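Local coordinates for 2-amino-4-hydroxy-6-hydroxymethyldihydropteridine pyrophosphokinase (Haemophilus influenzae, PDB 1CBK), which probably catalyses the transfer of pyrophosphate from ATP to 6-hydroxymethyl-7,8-dihydropterin, a step of folate biosynthesis, at residues N56-I61 against F129-D134; F123-L128 against Q141-L146. All coordinates share one frame; numbering follows the deposited sequence.

Contact 1 of 2, residues N56-I61 against F129-D134. With ROI (7,8-dihydro-7,7-dimethyl-6-hydroxypterin), chain D.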
ATOM      1  N   ASN A  56      -6.779  -7.523 -13.836  1.00  5.11           N
ATOM      2  CA  ASN A  56      -5.807  -8.104 -12.921  1.00  6.73           C
ATOM      3  C   ASN A  56      -5.840  -9.619 -12.820  1.00  6.70           C
ATOM      4  O   ASN A  56      -6.876 -10.237 -13.006  1.00  7.28           O
ATOM      5  CB  ASN A  56      -6.029  -7.547 -11.501  1.00  4.58           C
ATOM      6  CG  ASN A  56      -5.569  -6.109 -11.355  1.00  4.64           C
ATOM      7  OD1 ASN A  56      -6.383  -5.195 -11.287  1.00  7.07           O
ATOM      8  ND2 ASN A  56      -4.269  -5.911 -11.259  1.00  9.97           N
ATOM      9  N   ALA A  57      -4.694 -10.207 -12.492  1.00  6.37           N
ATOM     10  CA  ALA A  57      -4.593 -11.646 -12.324  1.00  6.11           C
ATOM     11  C   ALA A  57      -3.351 -11.921 -11.497  1.00  5.60           C
ATOM     12  O   ALA A  57      -2.554 -11.013 -11.217  1.00  4.27           O
ATOM     13  CB  ALA A  57      -4.505 -12.375 -13.689  1.00  5.96           C
ATOM     14  N   VAL A  58      -3.232 -13.172 -11.063  1.00  5.26           N
ATOM     15  CA  VAL A  58      -2.087 -13.645 -10.275  1.00  5.68           C
ATOM     16  C   VAL A  58      -1.741 -14.997 -10.882  1.00  4.17           C
ATOM     17  O   VAL A  58      -2.636 -15.820 -11.117  1.00  3.56           O
ATOM     18  CB  VAL A  58      -2.420 -13.835  -8.735  1.00  4.97           C
ATOM     19  CG1 VAL A  58      -1.199 -14.426  -7.994  1.00  3.42           C
ATOM     20  CG2 VAL A  58      -2.775 -12.484  -8.074  1.00  2.70           C
ATOM     21  N   ALA A  59      -0.459 -15.199 -11.161  1.00  4.93           N
ATOM     22  CA  ALA A  59       0.036 -16.450 -11.730  1.00  7.77           C
ATOM     23  C   ALA A  59       0.939 -17.179 -10.729  1.00  7.07           C
ATOM     24  O   ALA A  59       1.668 -16.546  -9.950  1.00  8.57           O
ATOM     25  CB  ALA A  59       0.815 -16.162 -13.027  1.00  6.94           C
ATOM     26  N   LYS A  60       0.884 -18.503 -10.750  1.00  5.61           N
ATOM     27  CA  LYS A  60       1.703 -19.323  -9.867  1.00  6.54           C
ATOM     28  C   LYS A  60       2.746 -20.008 -10.717  1.00  6.68           C
ATOM     29  O   LYS A  60       2.404 -20.626 -11.742  1.00  7.58           O
ATOM     30  CB  LYS A  60       0.832 -20.380  -9.182  1.00  8.14           C
ATOM     31  CG  LYS A  60       1.583 -21.369  -8.277  1.00 11.22           C
ATOM     32  CD  LYS A  60       0.616 -22.451  -7.736  1.00  6.94           C
ATOM     33  CE  LYS A  60       1.346 -23.473  -6.898  1.00  8.74           C
ATOM     34  NZ  LYS A  60       0.405 -24.465  -6.282  1.00 10.15           N
ATOM     35  N   ILE A  61       4.015 -19.883 -10.335  1.00  6.50           N
ATOM     36  CA  ILE A  61       5.094 -20.527 -11.091  1.00  8.37           C
ATOM     37  C   ILE A  61       6.011 -21.338 -10.171  1.00 11.62           C
ATOM     38  O   ILE A  61       6.025 -21.116  -8.965  1.00 10.40           O
ATOM     39  CB  ILE A  61       6.011 -19.512 -11.862  1.00  8.17           C
ATOM     40  CG1 ILE A  61       6.696 -18.546 -10.891  1.00  5.78           C
ATOM     41  CG2 ILE A  61       5.239 -18.782 -12.987  1.00  7.20           C
ATOM     42  CD1 ILE A  61       7.800 -17.721 -11.549  1.00  2.00           C
ATOM     43  N   PHE A 129      -6.145 -15.888  -3.599  1.00  5.47           N
ATOM     44  CA  PHE A 129      -6.969 -16.816  -2.822  1.00  7.63           C
ATOM     45  C   PHE A 129      -7.616 -17.856  -3.723  1.00  9.34           C
ATOM     46  O   PHE A 129      -7.790 -19.020  -3.337  1.00  8.48           O
ATOM     47  CB  PHE A 129      -8.034 -16.036  -2.056  1.00  9.17           C
ATOM     48  CG  PHE A 129      -8.994 -16.898  -1.284  1.00 13.53           C
ATOM     49  CD1 PHE A 129      -8.543 -17.787  -0.312  1.00 16.73           C
ATOM     50  CD2 PHE A 129     -10.363 -16.811  -1.523  1.00 16.79           C
ATOM     51  CE1 PHE A 129      -9.442 -18.585   0.422  1.00 10.50           C
ATOM     52  CE2 PHE A 129     -11.270 -17.592  -0.805  1.00 15.73           C
ATOM     53  CZ  PHE A 129     -10.805 -18.485   0.173  1.00 18.50           C
ATOM     54  N   GLU A 130      -7.952 -17.447  -4.946  1.00 10.49           N
ATOM     55  CA  GLU A 130      -8.577 -18.369  -5.893  1.00  8.76           C
ATOM     56  C   GLU A 130      -7.632 -19.528  -6.272  1.00  8.00           C
ATOM     57  O   GLU A 130      -8.071 -20.654  -6.462  1.00  9.52           O
ATOM     58  CB  GLU A 130      -9.026 -17.605  -7.148  1.00  8.07           C
ATOM     59  CG  GLU A 130      -9.656 -18.486  -8.236  1.00 13.11           C
ATOM     60  CD  GLU A 130      -9.949 -17.726  -9.534  1.00 10.60           C
ATOM     61  OE1 GLU A 130      -9.328 -16.671  -9.754  1.00  8.19           O
ATOM     62  OE2 GLU A 130     -10.799 -18.190 -10.336  1.00 13.47           O
ATOM     63  N   ILE A 131      -6.333 -19.272  -6.356  1.00  8.37           N
ATOM     64  CA  ILE A 131      -5.385 -20.322  -6.744  1.00  9.32           C
ATOM     65  C   ILE A 131      -4.516 -20.861  -5.612  1.00  9.82           C
ATOM     66  O   ILE A 131      -3.651 -21.695  -5.856  1.00 10.74           O
ATOM     67  CB  ILE A 131      -4.436 -19.882  -7.913  1.00  8.32           C
ATOM     68  CG1 ILE A 131      -3.507 -18.743  -7.483  1.00  5.86           C
ATOM     69  CG2 ILE A 131      -5.253 -19.470  -9.122  1.00  8.58           C
ATOM     70  CD1 ILE A 131      -2.564 -18.287  -8.592  1.00  3.64           C
ATOM     71  N   ALA A 132      -4.718 -20.378  -4.392  1.00  8.44           N
ATOM     72  CA  ALA A 132      -3.912 -20.822  -3.249  1.00  8.46           C
ATOM     73  C   ALA A 132      -4.809 -20.606  -2.031  1.00  9.65           C
ATOM     74  O   ALA A 132      -4.558 -19.755  -1.178  1.00  9.70           O
ATOM     75  CB  ALA A 132      -2.609 -19.979  -3.154  1.00  5.74           C
ATOM     76  N   SER A 133      -5.853 -21.428  -1.973  1.00 11.33           N
ATOM     77  CA  SER A 133      -6.878 -21.363  -0.932  1.00 13.83           C
ATOM     78  C   SER A 133      -6.477 -21.495   0.529  1.00 13.12           C
ATOM     79  O   SER A 133      -7.187 -20.992   1.382  1.00 14.03           O
ATOM     80  CB  SER A 133      -8.019 -22.343  -1.245  1.00 12.03           C
ATOM     81  OG  SER A 133      -7.530 -23.658  -1.484  1.00 19.21           O
ATOM     82  N   ASP A 134      -5.364 -22.152   0.833  1.00 12.16           N
ATOM     83  CA  ASP A 134      -4.962 -22.324   2.232  1.00 12.21           C
ATOM     84  C   ASP A 134      -3.552 -21.827   2.452  1.00 11.84           C
ATOM     85  O   ASP A 134      -2.851 -22.296   3.344  1.00 12.53           O
ATOM     86  CB  ASP A 134      -5.095 -23.800   2.699  1.00  8.66           C
ATOM     87  CG  ASP A 134      -4.208 -24.763   1.920  1.00 14.91           C
ATOM     88  OD1 ASP A 134      -3.456 -24.324   1.035  1.00 12.85           O
ATOM     89  OD2 ASP A 134      -4.255 -25.981   2.197  1.00 12.51           O
TER
HETATM   90  N1  ROI D 601      -5.516  -0.250  -9.827  1.00  4.07           N
HETATM   91  C2  ROI D 601      -6.033  -1.491 -10.127  1.00  3.61           C
HETATM   92  N2  ROI D 601      -7.372  -1.670  -9.971  1.00  3.50           N
HETATM   93  N3  ROI D 601      -5.272  -2.522 -10.566  1.00  5.78           N
HETATM   94  C4  ROI D 601      -3.935  -2.406 -10.724  1.00  2.56           C
HETATM   95  O4  ROI D 601      -3.233  -3.331 -11.164  1.00  9.20           O
HETATM   96  C4A ROI D 601      -3.316  -1.159 -10.382  1.00  3.34           C
HETATM   97  N5  ROI D 601      -2.029  -1.011 -10.499  1.00  6.10           N
HETATM   98  C6  ROI D 601      -1.361   0.158 -10.196  1.00 10.62           C
HETATM   99  C7  ROI D 601      -2.147   1.310  -9.516  1.00 11.39           C
HETATM  100  C16 ROI D 601      -1.906   1.307  -7.957  1.00  7.11           C
HETATM  101  C15 ROI D 601      -1.793   2.663 -10.149  1.00  9.55           C
HETATM  102  N8  ROI D 601      -3.628   1.139  -9.632  1.00  8.75           N
HETATM  103  C8A ROI D 601      -4.209  -0.079  -9.932  1.00  6.18           C
HETATM  104  O9  ROI D 601      -0.124   0.177 -10.496  1.00 13.26           O
HETATM  105  O   HOH W   1      -1.486 -22.753  -4.764  1.00 15.17           O
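Ile-131, on helix 122-131, packs on the central strand of the five-stranded antiparallel sheet of this pyrophosphokinase, where it reaches Val-58 and Lys-60 of strand 54-63. One methyl does nearly all the touching. CD1 of Ile-131 lies 3.5 Å from the backbone O of Val-58, and the same methyl also meets CG1 of Val-58 at 4.1 Å and CB of Lys-60 at 4.0 Å. CG1 of Ile-131 stands between its own backbone N and carbonyl carbon (chi1 65°), and the anti second torsion extends the chain and carries CD1 to the strand, the Val-58 and Ile-131 side chains crossing at an angle. Val-58 and Lys-60, two residues apart, both point toward the helix, whereas Ala-59 between them turns to the other face of the sheet and touches Leu-23 of helix 15-27.

No direct hydrogen bond joins the segments, but a water does: it donates to Ile-131 O at 2.6 Å and accepts from Lys-60 NZ at 3.0 Å. The fully extended lysine chain carries its ammonium group out to this bridge.

At the start of the same strand segment, Asn-56 reads the pterin with its amide. OD1 accepts from N3 of the ligand at 3.0 Å (173° at the hydrogen), while ND2 donates to O4 at 2.8 Å (171°). Ser-43 OG also bonds to OD1, and Leu-8 O receives ND2, which would fix the amide's orientation. Asn-56 meets the helix at Phe-123. A helix packed on one face of an antiparallel sheet, with a strand residue of that sheet binding the pterin, belongs to the alpha-beta fold of HPPK.

Contact 2 of 2, residues F123-L128 against Q141-L146. With ROI (7,8-dihydro-7,7-dimethyl-6-hydroxypterin), chain D.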
ATOM      1  N   PHE A 123      -7.549  -6.570  -5.769  1.00  6.00           N
ATOM      2  CA  PHE A 123      -7.193  -7.159  -7.056  1.00  5.46           C
ATOM      3  C   PHE A 123      -5.934  -8.011  -7.023  1.00  5.87           C
ATOM      4  O   PHE A 123      -5.450  -8.459  -8.064  1.00  5.62           O
ATOM      5  CB  PHE A 123      -7.108  -6.072  -8.139  1.00  5.21           C
ATOM      6  CG  PHE A 123      -6.299  -4.878  -7.744  1.00  3.95           C
ATOM      7  CD1 PHE A 123      -4.927  -4.851  -7.951  1.00  2.92           C
ATOM      8  CD2 PHE A 123      -6.918  -3.761  -7.199  1.00  5.38           C
ATOM      9  CE1 PHE A 123      -4.174  -3.733  -7.616  1.00  6.92           C
ATOM     10  CE2 PHE A 123      -6.178  -2.631  -6.858  1.00  4.18           C
ATOM     11  CZ  PHE A 123      -4.807  -2.616  -7.066  1.00  7.44           C
ATOM     12  N   VAL A 124      -5.363  -8.151  -5.831  1.00  5.10           N
ATOM     13  CA  VAL A 124      -4.196  -8.965  -5.613  1.00  4.41           C
ATOM     14  C   VAL A 124      -4.634 -10.168  -4.760  1.00  8.43           C
ATOM     15  O   VAL A 124      -4.421 -11.332  -5.140  1.00  8.31           O
ATOM     16  CB  VAL A 124      -3.115  -8.202  -4.845  1.00  3.71           C
ATOM     17  CG1 VAL A 124      -2.039  -9.174  -4.340  1.00  9.92           C
ATOM     18  CG2 VAL A 124      -2.470  -7.160  -5.718  1.00  4.52           C
ATOM     19  N   ILE A 125      -5.290  -9.890  -3.628  1.00  9.84           N
ATOM     20  CA  ILE A 125      -5.687 -10.953  -2.698  1.00  8.59           C
ATOM     21  C   ILE A 125      -6.802 -11.872  -3.148  1.00  8.16           C
ATOM     22  O   ILE A 125      -6.749 -13.080  -2.874  1.00 11.15           O
ATOM     23  CB  ILE A 125      -5.973 -10.402  -1.280  1.00  8.08           C
ATOM     24  CG1 ILE A 125      -4.692  -9.800  -0.687  1.00  8.58           C
ATOM     25  CG2 ILE A 125      -6.581 -11.499  -0.345  1.00  6.60           C
ATOM     26  CD1 ILE A 125      -3.558 -10.795  -0.433  1.00 11.49           C
ATOM     27  N   VAL A 126      -7.807 -11.335  -3.835  1.00  7.18           N
ATOM     28  CA  VAL A 126      -8.906 -12.179  -4.297  1.00  7.70           C
ATOM     29  C   VAL A 126      -8.409 -13.228  -5.313  1.00  9.64           C
ATOM     30  O   VAL A 126      -8.775 -14.418  -5.205  1.00 10.03           O
ATOM     31  CB  VAL A 126     -10.097 -11.342  -4.818  1.00 11.29           C
ATOM     32  CG1 VAL A 126     -11.072 -12.196  -5.608  1.00  9.10           C
ATOM     33  CG2 VAL A 126     -10.777 -10.654  -3.640  1.00  7.27           C
ATOM     34  N   PRO A 127      -7.625 -12.802  -6.339  1.00  8.16           N
ATOM     35  CA  PRO A 127      -7.091 -13.744  -7.345  1.00  8.31           C
ATOM     36  C   PRO A 127      -6.111 -14.757  -6.679  1.00  7.16           C
ATOM     37  O   PRO A 127      -6.096 -15.929  -7.041  1.00  8.53           O
ATOM     38  CB  PRO A 127      -6.320 -12.841  -8.327  1.00  7.14           C
ATOM     39  CG  PRO A 127      -6.884 -11.517  -8.151  1.00 11.56           C
ATOM     40  CD  PRO A 127      -7.463 -11.399  -6.769  1.00  5.94           C
ATOM     41  N   LEU A 128      -5.258 -14.294  -5.771  1.00  6.40           N
ATOM     42  CA  LEU A 128      -4.318 -15.195  -5.070  1.00  6.37           C
ATOM     43  C   LEU A 128      -5.085 -16.289  -4.302  1.00  5.66           C
ATOM     44  O   LEU A 128      -4.737 -17.464  -4.371  1.00  5.87           O
ATOM     45  CB  LEU A 128      -3.409 -14.401  -4.100  1.00  5.51           C
ATOM     46  CG  LEU A 128      -2.321 -15.165  -3.313  1.00 10.21           C
ATOM     47  CD1 LEU A 128      -1.388 -15.897  -4.274  1.00  5.37           C
ATOM     48  CD2 LEU A 128      -1.512 -14.204  -2.455  1.00  8.01           C
ATOM     49  N   GLN A 141       0.624 -14.738   8.407  1.00 12.85           N
ATOM     50  CA  GLN A 141      -0.814 -14.507   8.179  1.00 10.96           C
ATOM     51  C   GLN A 141      -1.364 -15.553   7.184  1.00 12.82           C
ATOM     52  O   GLN A 141      -0.634 -16.075   6.325  1.00 12.74           O
ATOM     53  CB  GLN A 141      -1.085 -13.076   7.694  1.00 12.19           C
ATOM     54  CG  GLN A 141      -0.973 -12.021   8.813  1.00 15.52           C
ATOM     55  CD  GLN A 141      -1.259 -10.603   8.334  1.00 21.26           C
ATOM     56  OE1 GLN A 141      -0.700 -10.142   7.331  1.00 25.93           O
ATOM     57  NE2 GLN A 141      -2.103  -9.893   9.068  1.00 24.02           N
ATOM     58  N   ILE A 142      -2.642 -15.873   7.325  1.00 10.52           N
ATOM     59  CA  ILE A 142      -3.291 -16.862   6.497  1.00 12.11           C
ATOM     60  C   ILE A 142      -4.164 -16.176   5.456  1.00 12.74           C
ATOM     61  O   ILE A 142      -4.881 -15.220   5.779  1.00 12.82           O
ATOM     62  CB  ILE A 142      -4.135 -17.794   7.385  1.00 11.85           C
ATOM     63  CG1 ILE A 142      -3.265 -18.280   8.545  1.00 15.44           C
ATOM     64  CG2 ILE A 142      -4.611 -18.989   6.600  1.00 22.96           C
ATOM     65  CD1 ILE A 142      -4.030 -18.979   9.604  1.00 23.02           C
ATOM     66  N   ILE A 143      -4.150 -16.699   4.234  1.00 10.53           N
ATOM     67  CA  ILE A 143      -4.931 -16.116   3.141  1.00 11.19           C
ATOM     68  C   ILE A 143      -6.435 -16.012   3.441  1.00 12.98           C
ATOM     69  O   ILE A 143      -7.078 -15.022   3.064  1.00 14.10           O
ATOM     70  CB  ILE A 143      -4.703 -16.905   1.814  1.00 10.81           C
ATOM     71  CG1 ILE A 143      -5.175 -16.097   0.589  1.00 13.56           C
ATOM     72  CG2 ILE A 143      -5.443 -18.242   1.873  1.00  5.69           C
ATOM     73  CD1 ILE A 143      -4.234 -15.013   0.106  1.00 13.26           C
ATOM     74  N   THR A 144      -6.993 -17.001   4.142  1.00 12.63           N
ATOM     75  CA  THR A 144      -8.421 -17.006   4.466  1.00 15.78           C
ATOM     76  C   THR A 144      -8.833 -15.813   5.336  1.00 17.25           C
ATOM     77  O   THR A 144      -9.993 -15.382   5.306  1.00 18.93           O
ATOM     78  CB  THR A 144      -8.849 -18.305   5.175  1.00 14.20           C
ATOM     79  OG1 THR A 144      -8.013 -18.512   6.319  1.00 19.13           O
ATOM     80  CG2 THR A 144      -8.731 -19.501   4.235  1.00 13.75           C
ATOM     81  N   GLU A 145      -7.884 -15.291   6.109  1.00 17.56           N
ATOM     82  CA  GLU A 145      -8.146 -14.145   6.972  1.00 19.37           C
ATOM     83  C   GLU A 145      -8.053 -12.877   6.157  1.00 19.45           C
ATOM     84  O   GLU A 145      -8.967 -12.039   6.191  1.00 19.31           O
ATOM     85  CB  GLU A 145      -7.173 -14.106   8.152  1.00 19.70           C
ATOM     86  CG  GLU A 145      -7.402 -15.255   9.150  1.00 24.28           C
ATOM     87  CD  GLU A 145      -8.876 -15.400   9.580  1.00 29.16           C
ATOM     88  OE1 GLU A 145      -9.360 -14.519  10.343  1.00 26.74           O
ATOM     89  OE2 GLU A 145      -9.531 -16.405   9.157  1.00 23.11           O
ATOM     90  N   LEU A 146      -6.965 -12.765   5.397  1.00 18.37           N
ATOM     91  CA  LEU A 146      -6.720 -11.622   4.526  1.00 16.93           C
ATOM     92  C   LEU A 146      -7.857 -11.374   3.520  1.00 15.19           C
ATOM     93  O   LEU A 146      -8.197 -10.228   3.241  1.00 17.46           O
ATOM     94  CB  LEU A 146      -5.405 -11.819   3.762  1.00 17.35           C
ATOM     95  CG  LEU A 146      -4.119 -11.893   4.581  1.00 19.60           C
ATOM     96  CD1 LEU A 146      -2.944 -12.164   3.657  1.00 12.30           C
ATOM     97  CD2 LEU A 146      -3.928 -10.594   5.362  1.00 20.96           C
TER
HETATM   98  N1  ROI D 601      -5.516  -0.250  -9.827  1.00  4.07           N
HETATM   99  C2  ROI D 601      -6.033  -1.491 -10.127  1.00  3.61           C
HETATM  100  N2  ROI D 601      -7.372  -1.670  -9.971  1.00  3.50           N
HETATM  101  N3  ROI D 601      -5.272  -2.522 -10.566  1.00  5.78           N
HETATM  102  C4  ROI D 601      -3.935  -2.406 -10.724  1.00  2.56           C
HETATM  103  O4  ROI D 601      -3.233  -3.331 -11.164  1.00  9.20           O
HETATM  104  C4A ROI D 601      -3.316  -1.159 -10.382  1.00  3.34           C
HETATM  105  N5  ROI D 601      -2.029  -1.011 -10.499  1.00  6.10           N
HETATM  106  C6  ROI D 601      -1.361   0.158 -10.196  1.00 10.62           C
HETATM  107  C7  ROI D 601      -2.147   1.310  -9.516  1.00 11.39           C
HETATM  108  C16 ROI D 601      -1.906   1.307  -7.957  1.00  7.11           C
HETATM  109  C15 ROI D 601      -1.793   2.663 -10.149  1.00  9.55           C
HETATM  110  N8  ROI D 601      -3.628   1.139  -9.632  1.00  8.75           N
HETATM  111  C8A ROI D 601      -4.209  -0.079  -9.932  1.00  6.18           C
HETATM  112  O9  ROI D 601      -0.124   0.177 -10.496  1.00 13.26           O
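Ile-143, the first residue of the short helix 143-146, sends its CD1 methyl to Leu-128 on helix 122-131. That methyl comes to 3.8 Å from Leu-128 CD2 and 3.9 Å from Leu-128 CG, the two side chains meeting at a slant. Both begin with the next carbon anti to the backbone N (CG1 of Ile-143, chi1 -164°; CG of Leu-128, chi1 -178°), which directs the branches of each toward the other helix.

One turn back along the longer helix, Ile-125 uses its CG2 branch: it lies 4.2 Å from Ile-143 CD1 and 4.3 Å from Leu-146 CB, and also approaches the backbone carbonyl carbon of Leu-146 at 4.1 Å. Ile-142 stands at the N-cap position of the short helix, and its O accepts from both Glu-145 N and Leu-146 N.

At the far end of segment 123-128, Phe-123 lays its ring flat against the pterin. The ligand's N3 sits 3.3 Å above the ring plane, over its centre, and CE1 lies 3.4 Å from that atom. The side chains that meet between the helices are all aliphatic, and no hydrogen bond or ion pair crosses, so their association rests on van der Waals packing and the burial of apolar surface.

In the fold
Helix 122-131 is common to both contacts, whose centres lie about 9 Å apart. Contact 1 sets segment 129-134 against the sheet, is partly buried, and adds a water bridge from a lysine to a backbone oxygen; contact 2 joins the helix to helix 143-146 in a buried interface of aliphatic side chains farther from the centre of the chain. Leu-128, which takes part in contact 2, also touches Val-58 of contact 1, and Ile-143 packs against the backbone of Ala-132 and Ser-133. Each contact also has a residue in the pterin pocket, with complementary chemistry: Asn-56 hydrogen-bonds the ligand's N3 and O4, while the Phe-123 ring lies over the pterin.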